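Isomerase/lactonizing enzyme (Agrobacterium tumefaciens, PDB 1RVK) is of unknown function but belongs to the enolase superfamily, binds magnesium, and probably catalyses an isomerisation or related reaction by abstracting a proton beside a carboxylate. Local coordinates at residues V255-A260 / A268-A273; G262-R267 / A292-H297. All coordinates share one frame; numbering follows the deposited sequence.

Overall arrangement
The chain first builds an N-terminal domain, which includes helix 78-89, and then the barrel domain that holds both contacts. Contact 1 closes a short loop from the end of strand 254-256 to the second half of helix 263-272. Contact 2 starts inside that loop, at the first turn of the same helix, and closes a longer one at helix 289-301. Their segments alternate along the chain, so the two loops cross. Helix 263-272 is shared: contact 1 packs it on the strand end and on P257 just beyond, which lead to the magnesium site, and contact 2 packs it beside the next long barrel helix. The contact centres lie about 9 Å apart.

Contact 1 of 2, residues V255-A260 / A268-A273; sequences VGPESA and AEWIKA. With MG (magnesium ion), chain B.
P257 lies flat over one face of the W270 indole. The proline CB sits 3.4 Å from the centroid of the six-membered ring of W270. It stands 14° off the ring normal, a CH-pi contact over the face. P257 CG lies 3.7 Å from both W270 CD2 and W270 CE2, nearest the bond that the two indole rings share. The two side chains run past each other in opposite directions. In W270, CG is anti to the carbonyl carbon (chi1 -84°), which carries the indole from helix 263-272 toward the strand end.

G256 adds a backbone contact. Its C lies 3.9 Å from W270 CE3, oblique to the indole. The peptide bond between G256 and P257 is cis. No hydrogen bond joins the segments; the contact is apolar and buried. The rings of H266 and Y243 also meet the W270 ring, and L240 touches it from helix 240-249.

E258 turns from this packing to the metal. Its CG is anti to the backbone N (chi1 -178°), and the chain beyond is extended. E258 OE1 binds magnesium at 2.1 Å. E258 OE2 accepts a 2.6 Å hydrogen bond from a water that also binds the metal. D206 and E232 complete the protein ligands, and three waters are bound as well. R280 NE donates to E258 OE1, so the same oxygen meets both the metal and an arginine. The backbone N of E258 is held by E237.

This is a strand-to-helix contact within a beta-alpha-beta unit of a TIM barrel. Just past the C-terminal end of the strand, E258 enters the three-carboxylate magnesium site characteristic of the enolase superfamily.

Contact 2 of 2, residues G262-R267 / A292-H297; sequences GKHWHR and ALKTMH
The imidazole of H264 has K294 over one face and W265 on the other. K294 CD stands 3.9 Å above the H264 ring plane, toward the rim. Measured to the centroid of the H264 ring, K294 CD is 4.2 Å away and 21° off the normal, a CH-pi contact. On the opposite face, W265 CD2 lies 3.7 Å above the H264 plane. In turn, H264 CE1 sits over a face of the W265 indole, and K263 CE meets the indole edge in plane.

The first torsion of H264 sets CG between its backbone N and carbonyl carbon, and this turns one ring face to K294 and the other to W265. The extended K294 chain lays CD over the imidazole and carries NZ on to E79, in a salt bridge. W82 of helix 78-89 touches K263, H264 and W265.

Deeper in, the T295 methyl meets both H264 and R267. T295 CG2 is 3.5 Å from H264 CB and 4.2 Å from R267 CG. T295 OG1 turns back to its own helix and donates to A292 O, a short bond of 2.5 Å, tilted 20° from the carbonyl plane. A292 O also accepts from the M296 backbone N. T281 bonds to T295 OG1 too. R267 lies beside T295, pointing the same way, and its NE donates to R280 O.

The helix axes approach to 9.2 Å and run nearly parallel, crossing at -21°. Such side-by-side packing of successive long helices is characteristic of the outer layer of a TIM barrel. Here the same surface meets helix 78-89, in the enolase-type N-terminal domain.

Contact 1 of 2, residues V255-A260 / A268-A273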
loop_
_atom_site.group_PDB
_atom_site.type_symbol
_atom_site.label_atom_id
_atom_site.label_comp_id
_atom_site.label_asym_id
_atom_site.label_seq_id
_atom_site.Cartn_x
_atom_site.Cartn_y
_atom_site.Cartn_z
ATOM N N VAL A 255 5.332 -10.886 -9.419
ATOM C CA VAL A 255 5.542 -9.491 -9.037
ATOM C C VAL A 255 6.068 -9.431 -7.611
ATOM O O VAL A 255 5.578 -10.139 -6.736
ATOM C CB VAL A 255 4.232 -8.676 -9.117
ATOM C CG1 VAL A 255 4.500 -7.212 -8.784
ATOM C CG2 VAL A 255 3.641 -8.795 -10.501
ATOM N N GLY A 256 7.075 -8.595 -7.389
ATOM C CA GLY A 256 7.650 -8.466 -6.064
ATOM C C GLY A 256 8.915 -7.629 -6.092
ATOM O O GLY A 256 9.330 -7.181 -7.156
ATOM N N PRO A 257 9.543 -7.381 -4.933
ATOM C CA PRO A 257 9.110 -7.835 -3.613
ATOM C C PRO A 257 8.263 -6.762 -2.939
ATOM O O PRO A 257 8.544 -5.573 -3.074
ATOM C CB PRO A 257 10.428 -8.058 -2.893
ATOM C CG PRO A 257 11.254 -6.902 -3.391
ATOM C CD PRO A 257 10.898 -6.797 -4.872
ATOM N N GLU A 258 7.224 -7.170 -2.218
ATOM C CA GLU A 258 6.396 -6.181 -1.544
ATOM C C GLU A 258 6.870 -5.853 -0.137
ATOM O O GLU A 258 7.088 -4.686 0.191
ATOM C CB GLU A 258 4.940 -6.639 -1.452
ATOM C CG GLU A 258 4.060 -5.584 -0.793
ATOM C CD GLU A 258 2.663 -6.070 -0.518
ATOM O OE1 GLU A 258 1.975 -6.448 -1.482
ATOM O OE2 GLU A 258 2.251 -6.068 0.658
ATOM N N SER A 259 7.037 -6.884 0.688
ATOM C CA SER A 259 7.419 -6.695 2.083
ATOM C C SER A 259 8.901 -6.722 2.426
ATOM O O SER A 259 9.287 -6.268 3.499
ATOM C CB SER A 259 6.690 -7.724 2.958
ATOM O OG SER A 259 7.095 -9.048 2.648
ATOM N N ALA A 260 9.730 -7.249 1.534
ATOM C CA ALA A 260 11.165 -7.325 1.797
ATOM C C ALA A 260 11.754 -5.973 2.204
ATOM O O ALA A 260 11.363 -4.931 1.679
ATOM C CB ALA A 260 11.891 -7.863 0.567
ATOM N N ALA A 268 16.798 -3.366 -6.321
ATOM C CA ALA A 268 17.753 -3.464 -7.420
ATOM C C ALA A 268 18.291 -4.887 -7.510
ATOM O O ALA A 268 18.506 -5.414 -8.602
ATOM C CB ALA A 268 18.903 -2.483 -7.210
ATOM N N GLU A 269 18.505 -5.515 -6.357
ATOM C CA GLU A 269 19.019 -6.877 -6.333
ATOM C C GLU A 269 18.020 -7.843 -6.963
ATOM O O GLU A 269 18.416 -8.804 -7.628
ATOM C CB GLU A 269 19.339 -7.302 -4.899
ATOM C CG GLU A 269 20.287 -6.343 -4.179
ATOM C CD GLU A 269 21.620 -6.166 -4.891
ATOM O OE1 GLU A 269 22.336 -5.198 -4.562
ATOM O OE2 GLU A 269 21.962 -6.990 -5.772
ATOM N N TRP A 270 16.728 -7.591 -6.759
ATOM C CA TRP A 270 15.707 -8.449 -7.344
ATOM C C TRP A 270 15.757 -8.348 -8.864
ATOM O O TRP A 270 15.546 -9.333 -9.564
ATOM C CB TRP A 270 14.315 -8.076 -6.816
ATOM C CG TRP A 270 14.011 -8.726 -5.494
ATOM C CD1 TRP A 270 14.731 -8.613 -4.338
ATOM C CD2 TRP A 270 12.941 -9.634 -5.212
ATOM N NE1 TRP A 270 14.176 -9.402 -3.354
ATOM C CE2 TRP A 270 13.077 -10.039 -3.866
ATOM C CE3 TRP A 270 11.879 -10.147 -5.967
ATOM C CZ2 TRP A 270 12.191 -10.934 -3.258
ATOM C CZ3 TRP A 270 10.998 -11.035 -5.362
ATOM C CH2 TRP A 270 11.160 -11.418 -4.020
ATOM N N ILE A 271 16.062 -7.160 -9.378
ATOM C CA ILE A 271 16.156 -6.979 -10.823
ATOM C C ILE A 271 17.414 -7.664 -11.351
ATOM O O ILE A 271 17.371 -8.403 -12.336
ATOM C CB ILE A 271 16.209 -5.476 -11.204
ATOM C CG1 ILE A 271 14.868 -4.812 -10.879
ATOM C CG2 ILE A 271 16.533 -5.320 -12.688
ATOM C CD1 ILE A 271 14.824 -3.327 -11.182
ATOM N N LYS A 272 18.531 -7.418 -10.676
ATOM C CA LYS A 272 19.817 -7.979 -11.072
ATOM C C LYS A 272 19.823 -9.505 -11.100
ATOM O O LYS A 272 20.435 -10.116 -11.984
ATOM C CB LYS A 272 20.908 -7.478 -10.119
ATOM C CG LYS A 272 22.333 -7.847 -10.520
ATOM C CD LYS A 272 22.680 -7.284 -11.889
ATOM C CE LYS A 272 24.170 -7.384 -12.178
ATOM N NZ LYS A 272 24.962 -6.455 -11.326
ATOM N N ALA A 273 19.134 -10.119 -10.142
ATOM C CA ALA A 273 19.089 -11.573 -10.051
ATOM C C ALA A 273 17.945 -12.196 -10.842
ATOM O O ALA A 273 17.841 -13.418 -10.921
ATOM C CB ALA A 273 18.994 -11.996 -8.591
HETATM MG MG MG B . 0.508 -7.942 -1.446
HETATM O O HOH W 1 0.193 -7.688 0.807
HETATM O O HOH W 2 2.004 -9.564 -1.103
HETATM O O HOH W 3 -1.348 -6.615 -1.675
#

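Contact 2 of 2, residues G262-R267 / A292-H297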
loop_
_atom_site.group_PDB
_atom_site.type_symbol
_atom_site.label_atom_id
_atom_site.label_comp_id
_atom_site.label_asym_id
_atom_site.label_seq_id
_atom_site.Cartn_x
_atom_site.Cartn_y
_atom_site.Cartn_z
ATOM N N GLY A 262 15.186 -3.354 2.882
ATOM C CA GLY A 262 16.237 -2.950 1.963
ATOM C C GLY A 262 15.876 -1.808 1.030
ATOM O O GLY A 262 16.714 -1.351 0.253
ATOM N N LYS A 263 14.623 -1.366 1.085
ATOM C CA LYS A 263 14.160 -0.251 0.265
ATOM C C LYS A 263 14.495 -0.397 -1.223
ATOM O O LYS A 263 14.332 -1.477 -1.790
ATOM C CB LYS A 263 14.732 1.049 0.840
ATOM C CG LYS A 263 14.310 1.277 2.295
ATOM C CD LYS A 263 14.936 2.522 2.914
ATOM C CE LYS A 263 16.188 2.195 3.724
ATOM N NZ LYS A 263 15.916 1.334 4.913
ATOM N N HIS A 264 14.957 0.680 -1.858
ATOM C CA HIS A 264 15.281 0.627 -3.278
ATOM C C HIS A 264 16.530 -0.184 -3.577
ATOM O O HIS A 264 16.651 -0.753 -4.659
ATOM C CB HIS A 264 15.429 2.042 -3.855
ATOM C CG HIS A 264 16.386 2.909 -3.100
ATOM N ND1 HIS A 264 16.243 3.179 -1.756
ATOM C CD2 HIS A 264 17.493 3.577 -3.502
ATOM C CE1 HIS A 264 17.221 3.975 -1.362
ATOM N NE2 HIS A 264 17.993 4.232 -2.403
ATOM N N TRP A 265 17.457 -0.241 -2.622
ATOM C CA TRP A 265 18.688 -1.004 -2.810
ATOM C C TRP A 265 18.372 -2.480 -3.019
ATOM O O TRP A 265 18.866 -3.111 -3.956
ATOM C CB TRP A 265 19.603 -0.862 -1.591
ATOM C CG TRP A 265 20.161 0.516 -1.399
ATOM C CD1 TRP A 265 21.092 1.144 -2.180
ATOM C CD2 TRP A 265 19.817 1.440 -0.362
ATOM N NE1 TRP A 265 21.349 2.406 -1.691
ATOM C CE2 TRP A 265 20.578 2.612 -0.575
ATOM C CE3 TRP A 265 18.936 1.393 0.729
ATOM C CZ2 TRP A 265 20.486 3.727 0.262
ATOM C CZ3 TRP A 265 18.844 2.507 1.564
ATOM C CH2 TRP A 265 19.616 3.656 1.324
ATOM N N HIS A 266 17.543 -3.036 -2.143
ATOM C CA HIS A 266 17.202 -4.445 -2.257
ATOM C C HIS A 266 16.381 -4.723 -3.512
ATOM O O HIS A 266 16.475 -5.804 -4.102
ATOM C CB HIS A 266 16.439 -4.904 -1.014
ATOM C CG HIS A 266 16.314 -6.390 -0.908
ATOM N ND1 HIS A 266 17.410 -7.226 -0.883
ATOM C CD2 HIS A 266 15.226 -7.190 -0.836
ATOM C CE1 HIS A 266 17.000 -8.480 -0.799
ATOM N NE2 HIS A 266 15.679 -8.486 -0.767
ATOM N N ARG A 267 15.577 -3.748 -3.922
ATOM C CA ARG A 267 14.753 -3.899 -5.112
ATOM C C ARG A 267 15.666 -4.066 -6.328
ATOM O O ARG A 267 15.356 -4.818 -7.252
ATOM C CB ARG A 267 13.846 -2.673 -5.285
ATOM C CG ARG A 267 12.875 -2.422 -4.118
ATOM C CD ARG A 267 11.963 -3.606 -3.923
ATOM N NE ARG A 267 10.865 -3.397 -2.974
ATOM C CZ ARG A 267 11.001 -3.249 -1.659
ATOM N NH1 ARG A 267 12.199 -3.262 -1.087
ATOM N NH2 ARG A 267 9.921 -3.149 -0.901
ATOM N N ALA A 292 10.197 5.643 -2.888
ATOM C CA ALA A 292 9.258 4.961 -3.779
ATOM C C ALA A 292 9.512 5.452 -5.201
ATOM O O ALA A 292 9.527 4.666 -6.150
ATOM C CB ALA A 292 7.815 5.255 -3.365
ATOM N N LEU A 293 9.715 6.756 -5.350
ATOM C CA LEU A 293 9.987 7.319 -6.666
ATOM C C LEU A 293 11.285 6.736 -7.212
ATOM O O LEU A 293 11.386 6.453 -8.404
ATOM C CB LEU A 293 10.078 8.848 -6.593
ATOM C CG LEU A 293 8.750 9.619 -6.623
ATOM C CD1 LEU A 293 8.117 9.500 -7.998
ATOM C CD2 LEU A 293 7.804 9.078 -5.581
ATOM N N LYS A 294 12.277 6.549 -6.344
ATOM C CA LYS A 294 13.542 5.974 -6.789
ATOM C C LYS A 294 13.326 4.564 -7.330
ATOM O O LYS A 294 13.923 4.187 -8.338
ATOM C CB LYS A 294 14.558 5.941 -5.643
ATOM C CG LYS A 294 15.012 7.322 -5.204
ATOM C CD LYS A 294 16.023 7.238 -4.086
ATOM C CE LYS A 294 16.483 8.635 -3.677
ATOM N NZ LYS A 294 17.402 8.572 -2.518
ATOM N N THR A 295 12.475 3.784 -6.668
ATOM C CA THR A 295 12.203 2.426 -7.127
ATOM C C THR A 295 11.458 2.439 -8.466
ATOM O O THR A 295 11.653 1.553 -9.296
ATOM C CB THR A 295 11.369 1.623 -6.094
ATOM O OG1 THR A 295 10.063 2.199 -5.969
ATOM C CG2 THR A 295 12.050 1.636 -4.735
HETATM N N MSE A 296 10.606 3.440 -8.679
HETATM C CA MSE A 296 9.865 3.538 -9.938
HETATM C C MSE A 296 10.831 3.822 -11.084
HETATM O O MSE A 296 10.724 3.243 -12.164
HETATM C CB MSE A 296 8.823 4.666 -9.882
HETATM C CG MSE A 296 7.701 4.483 -8.869
HETATM SE SE MSE A 296 6.614 2.916 -9.192
HETATM C CE MSE A 296 6.072 3.279 -11.019
ATOM N N HIS A 297 11.780 4.722 -10.841
ATOM C CA HIS A 297 12.766 5.088 -11.854
ATOM C C HIS A 297 13.709 3.922 -12.138
ATOM O O HIS A 297 14.097 3.685 -13.282
ATOM C CB HIS A 297 13.548 6.313 -11.378
ATOM C CG HIS A 297 12.687 7.520 -11.171
ATOM N ND1 HIS A 297 13.091 8.609 -10.432
ATOM C CD2 HIS A 297 11.440 7.807 -11.616
ATOM C CE1 HIS A 297 12.130 9.516 -10.430
ATOM N NE2 HIS A 297 11.117 9.054 -11.142
#